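Local atomic coordinates of anti-sigma-I factor RsgI2 (Clostridium thermocellum, PDB entry 4B9P), a protein that probably senses extracellular cellulose through its C-terminal family 3 carbohydrate-binding module and, on binding it, releases the sigma factor SigI2. Residues 7-12 against 27-32. Sequence-based numbering, arbitrary orientation.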
ATOM      1  N   ILE A   7      16.269   3.214  -1.576  1.00 20.31           N
ATOM      2  CA  ILE A   7      15.319   2.643  -0.647  1.00 20.15           C
ATOM      3  C   ILE A   7      15.160   1.142  -0.905  1.00 19.82           C
ATOM      4  O   ILE A   7      15.521   0.648  -1.989  1.00 21.08           O
ATOM      5  CB  ILE A   7      13.933   3.318  -0.759  1.00 21.14           C
ATOM      6  CG1 ILE A   7      13.431   3.305  -2.200  1.00 21.84           C
ATOM      7  CG2 ILE A   7      14.011   4.742  -0.169  1.00 21.16           C
ATOM      8  CD1 ILE A   7      12.029   3.781  -2.369  1.00 22.49           C
ATOM      9  N   GLU A   8      14.602   0.447   0.078  1.00 19.63           N
ATOM     10  CA  GLU A   8      14.171  -0.913  -0.079  1.00 20.13           C
ATOM     11  C   GLU A   8      12.734  -0.970   0.414  1.00 18.60           C
ATOM     12  O   GLU A   8      12.407  -0.343   1.419  1.00 19.62           O
ATOM     13  CB  GLU A   8      15.062  -1.873   0.731  1.00 21.48           C
ATOM     14  CG  GLU A   8      14.652  -3.305   0.580  1.00 24.62           C
ATOM     15  CD  GLU A   8      15.615  -4.253   1.246  1.00 29.43           C
ATOM     16  OE1 GLU A   8      16.666  -4.532   0.631  1.00 35.22           O
ATOM     17  OE2 GLU A   8      15.340  -4.747   2.362  1.00 28.00           O
ATOM     18  N   LEU A   9      11.879  -1.733  -0.264  1.00 18.91           N
ATOM     19  CA  LEU A   9      10.490  -1.854   0.130  1.00 17.59           C
ATOM     20  C   LEU A   9      10.246  -3.321   0.444  1.00 18.19           C
ATOM     21  O   LEU A   9      10.459  -4.186  -0.420  1.00 18.75           O
ATOM     22  CB  LEU A   9       9.603  -1.359  -1.001  1.00 19.10           C
ATOM     23  CG  LEU A   9       8.102  -1.198  -0.820  1.00 21.99           C
ATOM     24  CD1 LEU A   9       7.342  -2.537  -0.695  1.00 21.56           C
ATOM     25  CD2 LEU A   9       7.764  -0.198   0.266  1.00 24.24           C
ATOM     26  N   GLN A  10       9.808  -3.598   1.676  1.00 17.02           N
ATOM     27  CA  GLN A  10       9.399  -4.937   2.082  1.00 16.07           C
ATOM     28  C   GLN A  10       7.899  -4.946   2.301  1.00 16.84           C
ATOM     29  O   GLN A  10       7.324  -3.915   2.695  1.00 17.52           O
ATOM     30  CB  GLN A  10      10.131  -5.423   3.328  1.00 17.86           C
ATOM     31  CG  GLN A  10      11.606  -5.452   3.136  1.00 18.49           C
ATOM     32  CD  GLN A  10      12.315  -6.029   4.334  1.00 23.03           C
ATOM     33  OE1 GLN A  10      11.684  -6.498   5.255  1.00 30.84           O
ATOM     34  NE2 GLN A  10      13.642  -5.968   4.346  1.00 23.68           N
ATOM     35  N   ALA A  11       7.245  -6.073   2.061  1.00 16.53           N
ATOM     36  CA  ALA A  11       5.789  -6.114   2.226  1.00 16.68           C
ATOM     37  C   ALA A  11       5.332  -7.549   2.398  1.00 16.66           C
ATOM     38  O   ALA A  11       6.058  -8.505   2.072  1.00 17.35           O
ATOM     39  CB  ALA A  11       5.112  -5.510   1.006  1.00 17.54           C
ATOM     40  N   TYR A  12       4.119  -7.718   2.885  1.00 16.13           N
ATOM     41  CA  TYR A  12       3.417  -8.966   2.762  1.00 16.05           C
ATOM     42  C   TYR A  12       1.931  -8.681   2.921  1.00 16.84           C
ATOM     43  O   TYR A  12       1.532  -7.595   3.361  1.00 17.52           O
ATOM     44  CB  TYR A  12       3.899 -10.010   3.788  1.00 17.42           C
ATOM     45  CG  TYR A  12       3.514  -9.791   5.222  1.00 18.16           C
ATOM     46  CD1 TYR A  12       4.159  -8.824   5.996  1.00 19.56           C
ATOM     47  CD2 TYR A  12       2.553 -10.593   5.843  1.00 20.47           C
ATOM     48  CE1 TYR A  12       3.837  -8.634   7.346  1.00 21.48           C
ATOM     49  CE2 TYR A  12       2.234 -10.410   7.177  1.00 22.48           C
ATOM     50  CZ  TYR A  12       2.883  -9.448   7.927  1.00 23.60           C
ATOM     51  OH  TYR A  12       2.555  -9.278   9.262  1.00 26.48           O
ATOM     52  N   ILE A  27       3.504  -2.915   4.923  1.00 16.54           N
ATOM     53  CA  ILE A  27       4.613  -2.386   4.156  1.00 17.72           C
ATOM     54  C   ILE A  27       5.663  -1.809   5.085  1.00 17.87           C
ATOM     55  O   ILE A  27       5.337  -1.186   6.093  1.00 19.14           O
ATOM     56  CB  ILE A  27       4.059  -1.315   3.189  1.00 20.24           C
ATOM     57  CG1 ILE A  27       3.118  -1.985   2.145  1.00 21.50           C
ATOM     58  CG2 ILE A  27       5.146  -0.575   2.494  1.00 24.15           C
ATOM     59  CD1 ILE A  27       2.218  -1.000   1.352  1.00 23.15           C
ATOM     60  N   LYS A  28       6.924  -2.005   4.724  1.00 18.12           N
ATOM     61  CA  LYS A  28       8.051  -1.436   5.448  1.00 18.81           C
ATOM     62  C   LYS A  28       8.936  -0.748   4.412  1.00 17.18           C
ATOM     63  O   LYS A  28       9.444  -1.417   3.492  1.00 19.61           O
ATOM     64  CB  LYS A  28       8.794  -2.525   6.207  1.00 21.10           C
ATOM     65  CG  LYS A  28       9.918  -2.083   7.078  1.00 24.38           C
ATOM     66  CD  LYS A  28      10.420  -3.263   7.949  1.00 26.18           C
ATOM     67  CE  LYS A  28      11.669  -2.911   8.698  1.00 33.44           C
ATOM     68  NZ  LYS A  28      12.273  -4.048   9.455  1.00 35.61           N
ATOM     69  N   LEU A  29       9.072   0.560   4.533  1.00 18.15           N
ATOM     70  CA  LEU A  29       9.911   1.337   3.637  1.00 19.06           C
ATOM     71  C   LEU A  29      11.187   1.682   4.355  1.00 19.26           C
ATOM     72  O   LEU A  29      11.141   2.302   5.434  1.00 20.09           O
ATOM     73  CB  LEU A  29       9.213   2.640   3.297  1.00 20.73           C
ATOM     74  CG  LEU A  29       9.987   3.694   2.523  1.00 22.60           C
ATOM     75  CD1 LEU A  29      10.291   3.203   1.122  1.00 26.58           C
ATOM     76  CD2 LEU A  29       9.227   5.027   2.506  1.00 26.38           C
ATOM     77  N   ILE A  30      12.304   1.283   3.780  1.00 18.79           N
ATOM     78  CA  ILE A  30      13.600   1.427   4.439  1.00 18.97           C
ATOM     79  C   ILE A  30      14.509   2.324   3.630  1.00 18.10           C
ATOM     80  O   ILE A  30      14.639   2.152   2.418  1.00 19.66           O
ATOM     81  CB  ILE A  30      14.318   0.063   4.652  1.00 19.79           C
ATOM     82  CG1 ILE A  30      13.367  -0.911   5.358  1.00 23.32           C
ATOM     83  CG2 ILE A  30      15.623   0.258   5.412  1.00 22.39           C
ATOM     84  CD1 ILE A  30      13.370  -2.278   4.727  1.00 27.93           C
ATOM     85  N   ASN A  31      15.150   3.282   4.294  1.00 19.04           N
ATOM     86  CA  ASN A  31      16.124   4.105   3.621  1.00 18.41           C
ATOM     87  C   ASN A  31      17.476   3.385   3.677  1.00 20.08           C
ATOM     88  O   ASN A  31      18.112   3.282   4.733  1.00 21.26           O
ATOM     89  CB  ASN A  31      16.194   5.471   4.300  1.00 20.60           C
ATOM     90  CG  ASN A  31      17.102   6.452   3.554  1.00 19.97           C
ATOM     91  OD1 ASN A  31      17.943   6.021   2.748  1.00 20.89           O
ATOM     92  ND2 ASN A  31      16.945   7.745   3.811  1.00 21.10           N
ATOM     93  N   THR A  32      17.919   2.890   2.532  1.00 20.88           N
ATOM     94  CA  THR A  32      19.161   2.123   2.490  1.00 22.08           C
ATOM     95  C   THR A  32      20.300   2.919   1.852  1.00 22.80           C
ATOM     96  O   THR A  32      21.420   2.416   1.806  1.00 27.51           O
ATOM     97  CB  THR A  32      18.978   0.782   1.758  1.00 21.47           C
ATOM     98  OG1 THR A  32      18.515   1.066   0.439  1.00 23.90           O
ATOM     99  CG2 THR A  32      17.964  -0.113   2.440  1.00 22.89           C
TER
HETATM  100  O   HOH W   1      18.085  -1.165  -1.220  1.00 51.68           O
HETATM  101  O   HOH W   2      12.238  -6.806   7.985  1.00 40.64           O
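Ile-7 opens the pairing of antiparallel strands 7-12 and 27-31 from the buried face of the sheet, its CD1 lying 3.9 Å from CD1 of Leu-29. A chi1 of 53° tucks CG1 of Ile-7 over its own backbone, and the extended chi2 carries CD1 inward to that leucine methyl; Ile-7 also packs on Val-154 there. At this end a water bridges to the loop residue Thr-32, bound to its OG1 and more weakly to Ile-7 O. Glu-8 and Ile-30 form a hydrogen-bonded pair, with both N-to-O distances, Glu-8 N to Ile-30 O and Ile-30 N to Glu-8 O, at 2.9 Å. On the outer face CB of Glu-8 touches CG2 of Thr-32, while the Glu-8 side chain runs alongside Ile-30, OE2 next to CD1. Leu-9 turns back to the interior; its CD2 presses against CG2 of Ile-27 at 3.5 Å, a close fit for two methyl groups. Gln-10 pairs with Lys-28 through the second set of backbone bonds, the nearly straight one from Gln-10 N to Lys-28 O measuring 2.9 Å. The side-chain amide of Gln-10 is held at both ends: NE2 donates in the amide plane to Glu-8 OE2 (2.9 Å, 168° at the hydrogen), and OE1 accepts from a water that also receives a hydrogen bond from Lys-28 NZ. CD1 of Ile-30 lies over the face of this amide, 3.7 Å from NE2, leaving the in-plane N-H to Glu-8. Ala-11 finishes the inward row, its CB 4.2 Å from CG1 of Ile-27. Strands 147-148 and 104-111 extend the sheet on either side, and Ile-152 and Val-154 of the second sheet meet the inward row, as expected for the antiparallel beta-sandwich of a family 3 carbohydrate-binding module.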